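Local structure of TCP pilus virulence regulatory protein (Vibrio cholerae, 4MLO) at residues 28-33 against 163-168; 34-39 against 77-82; 55-60 against 114-119; 62-67 against 170-175. The protein activates transcription of virulence genes in Vibrio cholerae as an AraC-family DNA-binding regulator, and holds a palmitoleic acid molecule in its interior. All coordinates share one frame; numbering follows the deposited sequence.

Interaction 1: 28-33 against 163-168; sequences NDYKMF and FITDDL. With PAM (palmitoleic acid), chain E.
With CG of Y30 anti to the carbonyl carbon, beside the backbone N (chi1 -68°), and CG of F163 trans to its N, beside its carbonyl carbon (chi1 -176°), the two rings meet edge to face. They join the chain at Y30, leading into the strand of the cupin-like sheet that carries K31 and F33, to the loop between helices 141-159 and 170-180. The CD2-CE2 edge of Y30 points at the face of F163, with Y30 CD2 3.6 Å from F163 CZ and the ring planes 60° apart. I164 lays its CD1 methyl over the centre of one face of the Y30 ring, a CH-pi contact, while O of F163 lies at the ring's edge. The phenol oxygen carries the polar part: T165 N donates to Y30 OH over 3.0 Å, and a water between Y30 OH and T165 O makes a second link. K31, next in line, leaves in the other direction, extended until a bend at its last torsion. Its ammonium group is shared between T85 and the palmitoleic acid carboxylate, which K230 and Y12 also bind. Farther along the lipid, PAM C7 sits over one face of F33, 3.5 Å from F33 CD1.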
loop_
_atom_site.group_PDB
_atom_site.type_symbol
_atom_site.label_atom_id
_atom_site.label_comp_id
_atom_site.label_asym_id
_atom_site.label_seq_id
_atom_site.Cartn_x
_atom_site.Cartn_y
_atom_site.Cartn_z
ATOM N N ASN A 28 -0.153 -1.211 -4.328
ATOM C CA ASN A 28 -1.065 -1.669 -5.377
ATOM C C ASN A 28 -2.517 -1.374 -5.043
ATOM O O ASN A 28 -3.351 -1.225 -5.946
ATOM C CB ASN A 28 -0.899 -3.171 -5.587
ATOM C CG ASN A 28 -1.683 -3.664 -6.769
ATOM O OD1 ASN A 28 -1.351 -3.327 -7.882
ATOM N ND2 ASN A 28 -2.741 -4.441 -6.532
ATOM N N ASP A 29 -2.838 -1.333 -3.752
ATOM C CA ASP A 29 -4.176 -1.074 -3.235
ATOM C C ASP A 29 -4.035 -0.315 -1.923
ATOM O O ASP A 29 -2.988 -0.364 -1.287
ATOM C CB ASP A 29 -4.947 -2.373 -2.991
ATOM C CG ASP A 29 -5.523 -2.933 -4.274
ATOM O OD1 ASP A 29 -6.347 -2.231 -4.905
ATOM O OD2 ASP A 29 -5.128 -4.042 -4.656
ATOM N N TYR A 30 -5.084 0.398 -1.514
ATOM C CA TYR A 30 -5.035 1.155 -0.268
ATOM C C TYR A 30 -4.703 0.228 0.892
ATOM O O TYR A 30 -5.213 -0.890 0.961
ATOM C CB TYR A 30 -6.366 1.862 0.009
ATOM C CG TYR A 30 -6.633 2.946 -0.965
ATOM C CD1 TYR A 30 -7.412 2.714 -2.084
ATOM C CD2 TYR A 30 -6.053 4.194 -0.805
ATOM C CE1 TYR A 30 -7.628 3.737 -3.036
ATOM C CE2 TYR A 30 -6.273 5.219 -1.729
ATOM C CZ TYR A 30 -7.057 4.970 -2.834
ATOM O OH TYR A 30 -7.261 5.964 -3.755
ATOM N N LYS A 31 -3.799 0.679 1.776
ATOM C CA LYS A 31 -3.346 -0.142 2.905
ATOM C C LYS A 31 -3.425 0.628 4.209
ATOM O O LYS A 31 -3.251 1.844 4.253
ATOM C CB LYS A 31 -1.894 -0.643 2.713
ATOM C CG LYS A 31 -1.811 -1.758 1.694
ATOM C CD LYS A 31 -0.410 -2.231 1.485
ATOM C CE LYS A 31 -0.330 -3.096 0.260
ATOM N NZ LYS A 31 -0.851 -4.446 0.552
ATOM N N MET A 32 -3.655 -0.110 5.293
ATOM C CA MET A 32 -3.618 0.442 6.635
ATOM C C MET A 32 -2.819 -0.538 7.475
ATOM O O MET A 32 -2.943 -1.751 7.282
ATOM C CB MET A 32 -5.022 0.635 7.208
ATOM C CG MET A 32 -5.895 1.561 6.375
ATOM S SD MET A 32 -7.661 1.564 6.869
ATOM C CE MET A 32 -7.542 2.344 8.466
ATOM N N PHE A 33 -1.957 -0.034 8.358
ATOM C CA PHE A 33 -1.258 -0.964 9.239
ATOM C C PHE A 33 -1.019 -0.335 10.602
ATOM O O PHE A 33 -1.093 0.882 10.779
ATOM C CB PHE A 33 0.062 -1.481 8.625
ATOM C CG PHE A 33 1.180 -0.478 8.550
ATOM C CD1 PHE A 33 1.425 0.214 7.371
ATOM C CD2 PHE A 33 2.036 -0.270 9.632
ATOM C CE1 PHE A 33 2.479 1.109 7.275
ATOM C CE2 PHE A 33 3.103 0.626 9.543
ATOM C CZ PHE A 33 3.322 1.317 8.364
ATOM N N PHE A 163 -6.993 11.310 0.401
ATOM C CA PHE A 163 -6.540 9.933 0.528
ATOM C C PHE A 163 -7.135 9.075 -0.584
ATOM O O PHE A 163 -6.390 8.456 -1.344
ATOM C CB PHE A 163 -6.901 9.358 1.905
ATOM C CG PHE A 163 -6.368 7.962 2.133
ATOM C CD1 PHE A 163 -7.235 6.899 2.349
ATOM C CD2 PHE A 163 -4.996 7.713 2.092
ATOM C CE1 PHE A 163 -6.766 5.626 2.532
ATOM C CE2 PHE A 163 -4.509 6.409 2.274
ATOM C CZ PHE A 163 -5.402 5.384 2.508
ATOM N N ILE A 164 -8.457 9.086 -0.743
ATOM C CA ILE A 164 -9.097 8.327 -1.827
ATOM C C ILE A 164 -9.015 9.168 -3.100
ATOM O O ILE A 164 -9.793 10.102 -3.323
ATOM C CB ILE A 164 -10.538 7.934 -1.499
ATOM C CG1 ILE A 164 -10.607 7.174 -0.166
ATOM C CG2 ILE A 164 -11.136 7.099 -2.653
ATOM C CD1 ILE A 164 -9.723 5.920 -0.112
ATOM N N THR A 165 -8.084 8.794 -3.958
ATOM C CA THR A 165 -7.787 9.536 -5.174
ATOM C C THR A 165 -8.907 9.391 -6.178
ATOM O O THR A 165 -9.622 8.394 -6.203
ATOM C CB THR A 165 -6.478 9.042 -5.787
ATOM O OG1 THR A 165 -5.429 9.208 -4.823
ATOM C CG2 THR A 165 -6.121 9.828 -7.024
ATOM N N ASP A 166 -9.030 10.400 -7.034
ATOM C CA ASP A 166 -10.054 10.398 -8.064
ATOM C C ASP A 166 -9.789 9.348 -9.142
ATOM O O ASP A 166 -8.643 9.107 -9.545
ATOM C CB ASP A 166 -10.137 11.772 -8.706
ATOM C CG ASP A 166 -11.295 11.876 -9.649
ATOM O OD1 ASP A 166 -12.374 12.306 -9.203
ATOM O OD2 ASP A 166 -11.131 11.485 -10.822
ATOM N N ASP A 167 -10.882 8.782 -9.667
ATOM C CA ASP A 167 -10.797 7.671 -10.616
ATOM C C ASP A 167 -10.009 8.025 -11.873
ATOM O O ASP A 167 -9.466 7.131 -12.524
ATOM C CB ASP A 167 -12.202 7.221 -11.032
ATOM C CG ASP A 167 -12.961 6.558 -9.914
ATOM O OD1 ASP A 167 -12.581 5.433 -9.521
ATOM O OD2 ASP A 167 -13.957 7.155 -9.450
ATOM N N LEU A 168 -9.935 9.304 -12.224
ATOM C CA LEU A 168 -9.343 9.751 -13.476
ATOM C C LEU A 168 -7.861 10.093 -13.368
ATOM O O LEU A 168 -7.279 10.545 -14.347
ATOM C CB LEU A 168 -10.109 10.974 -13.993
HETATM C C1 PAM E . 2.191 -6.362 2.154
HETATM O O1 PAM E . 1.609 -7.060 3.028
HETATM O O2 PAM E . 1.563 -5.864 1.192
HETATM C C2 PAM E . 3.675 -6.128 2.232
HETATM C C3 PAM E . 4.019 -4.632 2.300
HETATM C C4 PAM E . 3.379 -4.014 3.541
HETATM C C5 PAM E . 3.737 -2.542 3.716
HETATM C C6 PAM E . 2.956 -1.920 4.873
HETATM C C7 PAM E . 3.277 -2.561 6.223
HETATM C C8 PAM E . 4.693 -2.234 6.662
HETATM C C9 PAM E . 5.069 -2.921 7.971
HETATM C C10 PAM E . 5.364 -4.222 8.071
HETATM C C11 PAM E . 5.311 -5.168 6.883
HETATM C C12 PAM E . 6.329 -6.305 6.972
HETATM C C13 PAM E . 6.432 -6.954 5.590
HETATM C C14 PAM E . 7.683 -7.776 5.354
HETATM C C15 PAM E . 8.955 -6.960 5.541
HETATM C C16 PAM E . 10.112 -7.528 4.759
HETATM O O HOH W 1 -9.060 5.705 -5.652
HETATM O O HOH W 2 -4.520 6.715 -5.369
#

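Interaction 2: 34-39 against 77-82; sequences WIDSGI and ENINVS
Backbone hydrogen bonds pair W34 with S82 in both directions: W34 N gives to S82 O, and S82 N to W34 O over 2.9 Å. I35 and V81 form the neighbouring non-hydrogen-bonded pair of this antiparallel ladder. Beyond it, D36 N donates to N80 O at 3.0 Å.

Side-chain polar contacts take over where strand 31-35 ends. The carboxylate of D36 is swung between its own backbone N and carbonyl carbon (chi1 72°), which carries it across to N80. There D36 OD1 receives N80 N over 3.0 Å, in a nearly straight bond (165°). S37 OG gives its proton to the same oxygen, so two donors grip D36 OD1 from opposite faces of the carboxylate plane. D36 OD2 takes a weak bond from N80 ND2, the amide and carboxylate planes standing 52° apart. A water bridges W34 O, N80 O and S82 OG.

These strands are neighbours in the five-stranded sheet of the N-terminal cupin-like domain, and the ladder has two different faces. On one, CB of S82 sits over the six-membered ring of W34 as a CH-pi contact, 4.1 Å from the ring centroid, and I124, L127 and V131 of helix 121-131 pack against the indole. On the other, I35 CG2 approaches V81 CG2, and V81 also touches the palmitoleic acid.

A further apolar contact sets I79 CG2 3.6 Å from I35 CB. The other branch of I79 ends against a backbone carbonyl, its CD1 methyl 3.6 Å from I39 O.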
loop_
_atom_site.group_PDB
_atom_site.type_symbol
_atom_site.label_atom_id
_atom_site.label_comp_id
_atom_site.label_asym_id
_atom_site.label_seq_id
_atom_site.Cartn_x
_atom_site.Cartn_y
_atom_site.Cartn_z
ATOM N N TRP A 34 -0.786 -1.208 11.584
ATOM C CA TRP A 34 -0.527 -0.792 12.958
ATOM C C TRP A 34 0.064 -1.965 13.720
ATOM O O TRP A 34 -0.108 -3.127 13.344
ATOM C CB TRP A 34 -1.799 -0.298 13.656
ATOM C CG TRP A 34 -2.814 -1.363 13.848
ATOM C CD1 TRP A 34 -3.006 -2.111 14.970
ATOM C CD2 TRP A 34 -3.788 -1.815 12.895
ATOM N NE1 TRP A 34 -4.024 -3.013 14.766
ATOM C CE2 TRP A 34 -4.528 -2.841 13.508
ATOM C CE3 TRP A 34 -4.094 -1.461 11.575
ATOM C CZ2 TRP A 34 -5.563 -3.508 12.858
ATOM C CZ3 TRP A 34 -5.125 -2.126 10.934
ATOM C CH2 TRP A 34 -5.839 -3.146 11.577
ATOM N N ILE A 35 0.757 -1.640 14.808
ATOM C CA ILE A 35 1.375 -2.633 15.678
ATOM C C ILE A 35 0.405 -2.973 16.806
ATOM O O ILE A 35 -0.467 -2.171 17.164
ATOM C CB ILE A 35 2.729 -2.107 16.209
ATOM C CG1 ILE A 35 2.537 -0.900 17.138
ATOM C CG2 ILE A 35 3.663 -1.759 15.036
ATOM C CD1 ILE A 35 3.831 -0.362 17.744
ATOM N N ASP A 36 0.536 -4.181 17.373
ATOM C CA ASP A 36 -0.440 -4.648 18.354
ATOM C C ASP A 36 -0.024 -4.370 19.790
ATOM O O ASP A 36 -0.823 -4.590 20.708
ATOM C CB ASP A 36 -0.690 -6.147 18.187
ATOM C CG ASP A 36 0.482 -6.989 18.650
ATOM O OD1 ASP A 36 1.617 -6.466 18.756
ATOM O OD2 ASP A 36 0.272 -8.190 18.887
ATOM N N SER A 37 1.192 -3.887 20.002
ATOM C CA SER A 37 1.734 -3.737 21.345
ATOM C C SER A 37 3.065 -3.018 21.232
ATOM O O SER A 37 3.682 -2.966 20.159
ATOM C CB SER A 37 1.916 -5.087 22.041
ATOM O OG SER A 37 2.830 -5.898 21.327
ATOM N N GLY A 38 3.491 -2.465 22.347
ATOM C CA GLY A 38 4.771 -1.832 22.406
ATOM C C GLY A 38 4.813 -0.554 21.588
ATOM O O GLY A 38 3.796 0.083 21.297
ATOM N N ILE A 39 6.035 -0.192 21.214
ATOM C CA ILE A 39 6.327 1.044 20.507
ATOM C C ILE A 39 7.210 0.699 19.319
ATOM O O ILE A 39 7.992 -0.253 19.359
ATOM C CB ILE A 39 7.024 2.079 21.421
ATOM C CG1 ILE A 39 6.143 2.417 22.623
ATOM C CG2 ILE A 39 7.369 3.347 20.649
ATOM C CD1 ILE A 39 4.854 3.146 22.273
ATOM N N GLU A 77 10.005 -7.511 23.239
ATOM C CA GLU A 77 9.232 -8.698 22.919
ATOM C C GLU A 77 8.819 -8.633 21.455
ATOM O O GLU A 77 8.976 -7.605 20.792
ATOM C CB GLU A 77 7.991 -8.801 23.816
ATOM N N ASN A 78 8.269 -9.737 20.956
ATOM C CA ASN A 78 7.705 -9.739 19.613
ATOM C C ASN A 78 6.545 -8.756 19.522
ATOM O O ASN A 78 5.695 -8.683 20.410
ATOM C CB ASN A 78 7.224 -11.139 19.229
ATOM C CG ASN A 78 6.505 -11.165 17.867
ATOM O OD1 ASN A 78 7.144 -11.290 16.818
ATOM N ND2 ASN A 78 5.175 -11.050 17.887
ATOM N N ILE A 79 6.527 -7.989 18.431
ATOM C CA ILE A 79 5.396 -7.156 18.036
ATOM C C ILE A 79 4.775 -7.809 16.816
ATOM O O ILE A 79 5.495 -8.350 15.968
ATOM C CB ILE A 79 5.845 -5.721 17.692
ATOM C CG1 ILE A 79 6.248 -4.959 18.956
ATOM C CG2 ILE A 79 4.748 -4.971 16.940
ATOM C CD1 ILE A 79 6.907 -3.619 18.642
ATOM N N ASN A 80 3.453 -7.764 16.729
ATOM C CA ASN A 80 2.738 -8.164 15.527
ATOM C C ASN A 80 2.292 -6.924 14.781
ATOM O O ASN A 80 1.630 -6.045 15.359
ATOM C CB ASN A 80 1.532 -9.041 15.856
ATOM C CG ASN A 80 1.942 -10.378 16.441
ATOM O OD1 ASN A 80 2.922 -10.975 16.005
ATOM N ND2 ASN A 80 1.213 -10.835 17.449
ATOM N N VAL A 81 2.612 -6.870 13.486
ATOM C CA VAL A 81 2.167 -5.777 12.621
ATOM C C VAL A 81 1.015 -6.282 11.766
ATOM O O VAL A 81 1.185 -7.185 10.940
ATOM C CB VAL A 81 3.305 -5.246 11.737
ATOM C CG1 VAL A 81 2.882 -3.962 11.034
ATOM C CG2 VAL A 81 4.547 -5.001 12.569
ATOM N N SER A 82 -0.158 -5.668 11.945
ATOM C CA SER A 82 -1.327 -6.018 11.166
ATOM C C SER A 82 -1.414 -5.091 9.971
ATOM O O SER A 82 -1.200 -3.883 10.099
ATOM C CB SER A 82 -2.596 -5.900 12.014
ATOM O OG SER A 82 -2.550 -6.767 13.127
HETATM O O HOH W 3 -1.517 -5.271 14.852
#

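Interaction 3: 55-60 against 114-119; sequences SSSIIL and LLLWNC
I59 and L116, a non-hydrogen-bonded pair, turn their side chains to the same face of the sheet and meet at an oblique angle. Their methyls, I59 CD1 and L116 CD1, are 3.3 Å apart, tighter than usual van der Waals contact. The other branch of I59, CG2, reaches diagonally across to L114 CD2 at 3.7 Å, and S57 sets its CB against L116 CD1. This antiparallel ladder joins strand 57-61 to the edge strand 114-118 of the cupin-like sheet.

The opposite face carries I58, L60, L115 and W117. L60 CD1 lies 4.4 Å from W117 CB, while the indole swings off the ladder to meet F151 of helix 141-159 edge to face. At the ladder's end, SG of C119 stands beside its own backbone N (chi1 -81°). This brings it to 3.3 Å from I58 CG1 and into the plane of the W117 ring, at its edge.

Beneath the side chains, I58 and W117 exchange two backbone bonds, as do L60 and L115, and C119 N adds a fifth to S56 O at 2.8 Å. Short backbone bonds thus fix the register, while the contacts between side chains are mainly apolar.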
loop_
_atom_site.group_PDB
_atom_site.type_symbol
_atom_site.label_atom_id
_atom_site.label_comp_id
_atom_site.label_asym_id
_atom_site.label_seq_id
_atom_site.Cartn_x
_atom_site.Cartn_y
_atom_site.Cartn_z
ATOM N N SER A 55 0.114 1.044 19.734
ATOM C CA SER A 55 -0.888 0.117 19.235
ATOM C C SER A 55 -2.187 0.790 18.804
ATOM O O SER A 55 -3.048 0.104 18.253
ATOM C CB SER A 55 -1.188 -0.945 20.294
ATOM O OG SER A 55 -1.815 -0.363 21.420
ATOM N N SER A 56 -2.339 2.099 19.000
ATOM C CA SER A 56 -3.483 2.832 18.461
ATOM C C SER A 56 -3.127 3.725 17.277
ATOM O O SER A 56 -4.005 4.423 16.751
ATOM C CB SER A 56 -4.134 3.671 19.558
ATOM O OG SER A 56 -4.868 2.835 20.432
ATOM N N SER A 57 -1.871 3.740 16.855
ATOM C CA SER A 57 -1.459 4.537 15.704
ATOM C C SER A 57 -1.743 3.758 14.425
ATOM O O SER A 57 -1.168 2.684 14.207
ATOM C CB SER A 57 0.032 4.868 15.791
ATOM O OG SER A 57 0.397 5.500 17.012
ATOM N N ILE A 58 -2.594 4.307 13.561
ATOM C CA ILE A 58 -2.870 3.713 12.258
ATOM C C ILE A 58 -2.081 4.478 11.203
ATOM O O ILE A 58 -2.189 5.714 11.116
ATOM C CB ILE A 58 -4.375 3.766 11.924
ATOM C CG1 ILE A 58 -5.223 3.148 13.028
ATOM C CG2 ILE A 58 -4.652 3.067 10.577
ATOM C CD1 ILE A 58 -4.959 1.695 13.286
ATOM N N ILE A 59 -1.343 3.743 10.367
ATOM C CA ILE A 59 -0.649 4.312 9.220
ATOM C C ILE A 59 -1.440 3.937 7.977
ATOM O O ILE A 59 -1.768 2.765 7.767
ATOM C CB ILE A 59 0.797 3.806 9.104
ATOM C CG1 ILE A 59 1.538 4.006 10.447
ATOM C CG2 ILE A 59 1.503 4.517 7.973
ATOM C CD1 ILE A 59 1.699 5.445 10.849
ATOM N N LEU A 60 -1.765 4.934 7.169
ATOM C CA LEU A 60 -2.494 4.724 5.933
ATOM C C LEU A 60 -1.555 4.983 4.770
ATOM O O LEU A 60 -0.928 6.043 4.710
ATOM C CB LEU A 60 -3.692 5.662 5.856
ATOM C CG LEU A 60 -4.774 5.473 6.924
ATOM C CD1 LEU A 60 -4.443 6.269 8.202
ATOM C CD2 LEU A 60 -6.126 5.840 6.386
ATOM N N LEU A 114 1.489 9.033 2.986
ATOM C CA LEU A 114 1.571 8.226 4.197
ATOM C C LEU A 114 0.982 9.066 5.321
ATOM O O LEU A 114 1.494 10.149 5.622
ATOM C CB LEU A 114 3.022 7.811 4.490
ATOM C CG LEU A 114 3.287 6.875 5.669
ATOM C CD1 LEU A 114 4.646 6.199 5.473
ATOM C CD2 LEU A 114 3.263 7.572 7.015
ATOM N N LEU A 115 -0.126 8.608 5.890
ATOM C CA LEU A 115 -0.902 9.398 6.836
ATOM C C LEU A 115 -1.033 8.613 8.136
ATOM O O LEU A 115 -1.024 7.382 8.138
ATOM C CB LEU A 115 -2.275 9.757 6.259
ATOM C CG LEU A 115 -2.300 10.394 4.850
ATOM C CD1 LEU A 115 -3.736 10.615 4.423
ATOM C CD2 LEU A 115 -1.565 11.713 4.811
ATOM N N LEU A 116 -1.023 9.340 9.249
ATOM C CA LEU A 116 -1.180 8.782 10.587
ATOM C C LEU A 116 -2.526 9.190 11.178
ATOM O O LEU A 116 -2.940 10.353 11.071
ATOM C CB LEU A 116 -0.038 9.267 11.496
ATOM C CG LEU A 116 -0.046 8.879 12.980
ATOM C CD1 LEU A 116 0.674 7.563 13.188
ATOM C CD2 LEU A 116 0.583 9.972 13.828
ATOM N N TRP A 117 -3.202 8.248 11.828
ATOM C CA TRP A 117 -4.357 8.573 12.658
ATOM C C TRP A 117 -4.203 7.903 14.019
ATOM O O TRP A 117 -4.028 6.684 14.099
ATOM C CB TRP A 117 -5.671 8.160 11.999
ATOM C CG TRP A 117 -6.835 8.576 12.819
ATOM C CD1 TRP A 117 -7.543 7.797 13.685
ATOM C CD2 TRP A 117 -7.435 9.889 12.879
ATOM N NE1 TRP A 117 -8.542 8.527 14.267
ATOM C CE2 TRP A 117 -8.497 9.816 13.795
ATOM C CE3 TRP A 117 -7.176 11.110 12.236
ATOM C CZ2 TRP A 117 -9.298 10.917 14.101
ATOM C CZ3 TRP A 117 -7.977 12.208 12.535
ATOM C CH2 TRP A 117 -9.027 12.102 13.460
ATOM N N ASN A 118 -4.259 8.702 15.080
ATOM C CA ASN A 118 -4.227 8.180 16.445
ATOM C C ASN A 118 -5.646 7.821 16.873
ATOM O O ASN A 118 -6.501 8.706 17.027
ATOM C CB ASN A 118 -3.591 9.203 17.376
ATOM C CG ASN A 118 -2.098 9.348 17.142
ATOM O OD1 ASN A 118 -1.349 8.370 17.195
ATOM N ND2 ASN A 118 -1.657 10.574 16.887
ATOM N N CYS A 119 -5.900 6.527 17.062
ATOM C CA CYS A 119 -7.259 6.018 17.231
ATOM C C CYS A 119 -7.799 6.183 18.643
ATOM O O CYS A 119 -7.060 6.105 19.628
ATOM C CB CYS A 119 -7.326 4.530 16.919
ATOM S SG CYS A 119 -7.413 4.174 15.206
#

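Interaction 4: 62-67 against 170-175; sequences KKNSIQ and AMEKIS
N64 meets helix 170-180 with its CB and its amide. The CB lies against M171, 3.7 Å from M171 CG, and the next bond sets CG on the N side of the residue, opposite the carbonyl carbon (chi1 -66°), directing the amide toward the helix. From CG the two polar atoms part. ND2 takes the E172 side, donating to E172 OE1 over 2.9 Å in an almost straight bond (172°). That oxygen accepts on its anti lone pair and lies in the plane of the N64 amide, although the amide and carboxylate planes themselves are 39° apart. OD1 lies loosely beside S175, and its polar partner is the hydroxyl of Y26.

N64, with the positive phi of the third position of a type II beta turn from K62 to S65, points its CB toward the helix. The turn connects strand 57-61 to strand 66-73, so the contact joins the turn between two strands of the cupin-like domain to helix 170-180. Inside the turn, K62 O receives both S65 N and S65 OG, the latter at 2.6 Å.

E172 bends at its second torsion, bringing OE1 to N64 ND2 and K63 NZ. K63, extended beyond CG, makes a salt bridge whose hydrogen bond, K63 NZ to E172 OE1 at 3.4 Å, is weak; NZ also forms a salt bridge with D88. A water donates to the same E172 OE1 at 2.8 Å and weakly to N64 OD1.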
loop_
_atom_site.group_PDB
_atom_site.type_symbol
_atom_site.label_atom_id
_atom_site.label_comp_id
_atom_site.label_asym_id
_atom_site.label_seq_id
_atom_site.Cartn_x
_atom_site.Cartn_y
_atom_site.Cartn_z
ATOM N N LYS A 62 -1.361 5.396 0.588
ATOM C CA LYS A 62 -2.229 5.698 -0.548
ATOM C C LYS A 62 -1.924 4.792 -1.734
ATOM O O LYS A 62 -0.763 4.517 -2.063
ATOM C CB LYS A 62 -2.068 7.159 -0.962
ATOM C CG LYS A 62 -3.095 7.591 -1.954
ATOM C CD LYS A 62 -2.752 8.923 -2.560
ATOM C CE LYS A 62 -2.631 9.973 -1.530
ATOM N NZ LYS A 62 -2.473 11.299 -2.208
ATOM N N LYS A 63 -2.981 4.342 -2.397
ATOM C CA LYS A 63 -2.832 3.542 -3.600
ATOM C C LYS A 63 -2.059 4.325 -4.646
ATOM O O LYS A 63 -2.239 5.540 -4.790
ATOM C CB LYS A 63 -4.207 3.166 -4.148
ATOM C CG LYS A 63 -4.146 2.196 -5.305
ATOM C CD LYS A 63 -5.521 1.931 -5.924
ATOM C CE LYS A 63 -5.379 0.954 -7.067
ATOM N NZ LYS A 63 -6.623 0.775 -7.866
ATOM N N ASN A 64 -1.179 3.608 -5.349
ATOM C CA ASN A 64 -0.318 4.089 -6.439
ATOM C C ASN A 64 0.826 4.943 -5.935
ATOM O O ASN A 64 1.550 5.531 -6.729
ATOM C CB ASN A 64 -1.092 4.850 -7.520
ATOM C CG ASN A 64 -2.056 3.959 -8.259
ATOM O OD1 ASN A 64 -1.770 2.797 -8.536
ATOM N ND2 ASN A 64 -3.236 4.483 -8.542
ATOM N N SER A 65 1.036 5.004 -4.626
ATOM C CA SER A 65 2.192 5.719 -4.145
ATOM C C SER A 65 3.422 4.816 -4.239
ATOM O O SER A 65 3.319 3.599 -4.351
ATOM C CB SER A 65 1.984 6.193 -2.704
ATOM O OG SER A 65 1.791 5.099 -1.809
ATOM N N ILE A 66 4.591 5.436 -4.173
ATOM C CA ILE A 66 5.875 4.738 -4.167
ATOM C C ILE A 66 6.538 5.089 -2.850
ATOM O O ILE A 66 6.992 6.225 -2.653
ATOM C CB ILE A 66 6.762 5.135 -5.356
ATOM C CG1 ILE A 66 6.097 4.778 -6.678
ATOM C CG2 ILE A 66 8.151 4.474 -5.239
ATOM C CD1 ILE A 66 5.801 3.332 -6.869
ATOM N N GLN A 67 6.600 4.113 -1.944
ATOM C CA GLN A 67 6.997 4.354 -0.565
ATOM C C GLN A 67 8.482 4.095 -0.324
ATOM O O GLN A 67 9.080 3.177 -0.899
ATOM C CB GLN A 67 6.169 3.476 0.362
ATOM C CG GLN A 67 4.665 3.765 0.327
ATOM C CD GLN A 67 4.303 5.063 1.011
ATOM O OE1 GLN A 67 5.049 5.568 1.831
ATOM N NE2 GLN A 67 3.107 5.590 0.705
ATOM N N ALA A 170 -3.948 10.351 -13.505
ATOM C CA ALA A 170 -3.053 9.817 -14.536
ATOM C C ALA A 170 -2.170 8.694 -14.009
ATOM O O ALA A 170 -1.830 7.770 -14.758
ATOM C CB ALA A 170 -2.165 10.910 -15.108
ATOM N N MET A 171 -1.798 8.726 -12.723
ATOM C CA MET A 171 -0.997 7.629 -12.211
ATOM C C MET A 171 -1.792 6.342 -12.186
ATOM O O MET A 171 -1.253 5.260 -12.465
ATOM C CB MET A 171 -0.467 7.928 -10.811
ATOM C CG MET A 171 0.471 6.842 -10.276
ATOM S SD MET A 171 2.039 6.679 -11.202
ATOM C CE MET A 171 2.783 5.312 -10.298
ATOM N N GLU A 172 -3.070 6.431 -11.827
ATOM C CA GLU A 172 -3.923 5.244 -11.860
ATOM C C GLU A 172 -4.057 4.732 -13.293
ATOM O O GLU A 172 -4.054 3.522 -13.527
ATOM C CB GLU A 172 -5.281 5.568 -11.234
ATOM C CG GLU A 172 -6.368 4.551 -11.523
ATOM C CD GLU A 172 -6.159 3.215 -10.864
ATOM O OE1 GLU A 172 -5.338 3.107 -9.922
ATOM O OE2 GLU A 172 -6.842 2.260 -11.297
ATOM N N LYS A 173 -4.138 5.638 -14.276
ATOM C CA LYS A 173 -4.206 5.183 -15.660
ATOM C C LYS A 173 -2.941 4.421 -16.053
ATOM O O LYS A 173 -3.015 3.371 -16.698
ATOM C CB LYS A 173 -4.425 6.365 -16.602
ATOM C CG LYS A 173 -5.822 6.952 -16.559
ATOM C CD LYS A 173 -5.937 8.063 -17.603
ATOM C CE LYS A 173 -7.211 8.864 -17.431
ATOM N NZ LYS A 173 -8.412 7.992 -17.486
ATOM N N ILE A 174 -1.776 4.954 -15.697
ATOM C CA ILE A 174 -0.512 4.283 -16.013
ATOM C C ILE A 174 -0.436 2.937 -15.314
ATOM O O ILE A 174 -0.148 1.912 -15.930
ATOM C CB ILE A 174 0.675 5.170 -15.616
ATOM C CG1 ILE A 174 0.709 6.484 -16.438
ATOM C CG2 ILE A 174 1.986 4.386 -15.679
ATOM C CD1 ILE A 174 1.694 7.477 -15.863
ATOM N N SER A 175 -0.656 2.929 -13.992
ATOM C CA SER A 175 -0.552 1.704 -13.211
ATOM C C SER A 175 -1.538 0.648 -13.677
ATOM O O SER A 175 -1.204 -0.537 -13.766
ATOM C CB SER A 175 -0.767 2.025 -11.734
ATOM O OG SER A 175 0.123 3.054 -11.324
HETATM O O HOH W 4 -3.786 0.792 -10.327
#

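Interactions 1, 2 and 3 share one sheet: strand 31-35 serves both 1 and 2, and strand 57-61 of interaction 3 lies beside it, with F33 N 2.9 Å from I59 O in a probable hydrogen bond. F163 CE2 also packs on L60 CB at 3.7 Å. Interaction 4 is close to interaction 1, their centres about 8 Å apart. Interaction 1 joins the chain entering strand 31-35 of one sheet, and interaction 4 the turn leading into strand 66-73 of the other, to the chain at 163-175. Interactions 2 and 4 lie on opposite sides of the chain's centre. The lipid is met by K31 and F33 of interaction 1 and V81 of interaction 2, whereas the I59 side chain stays about 7 Å from it.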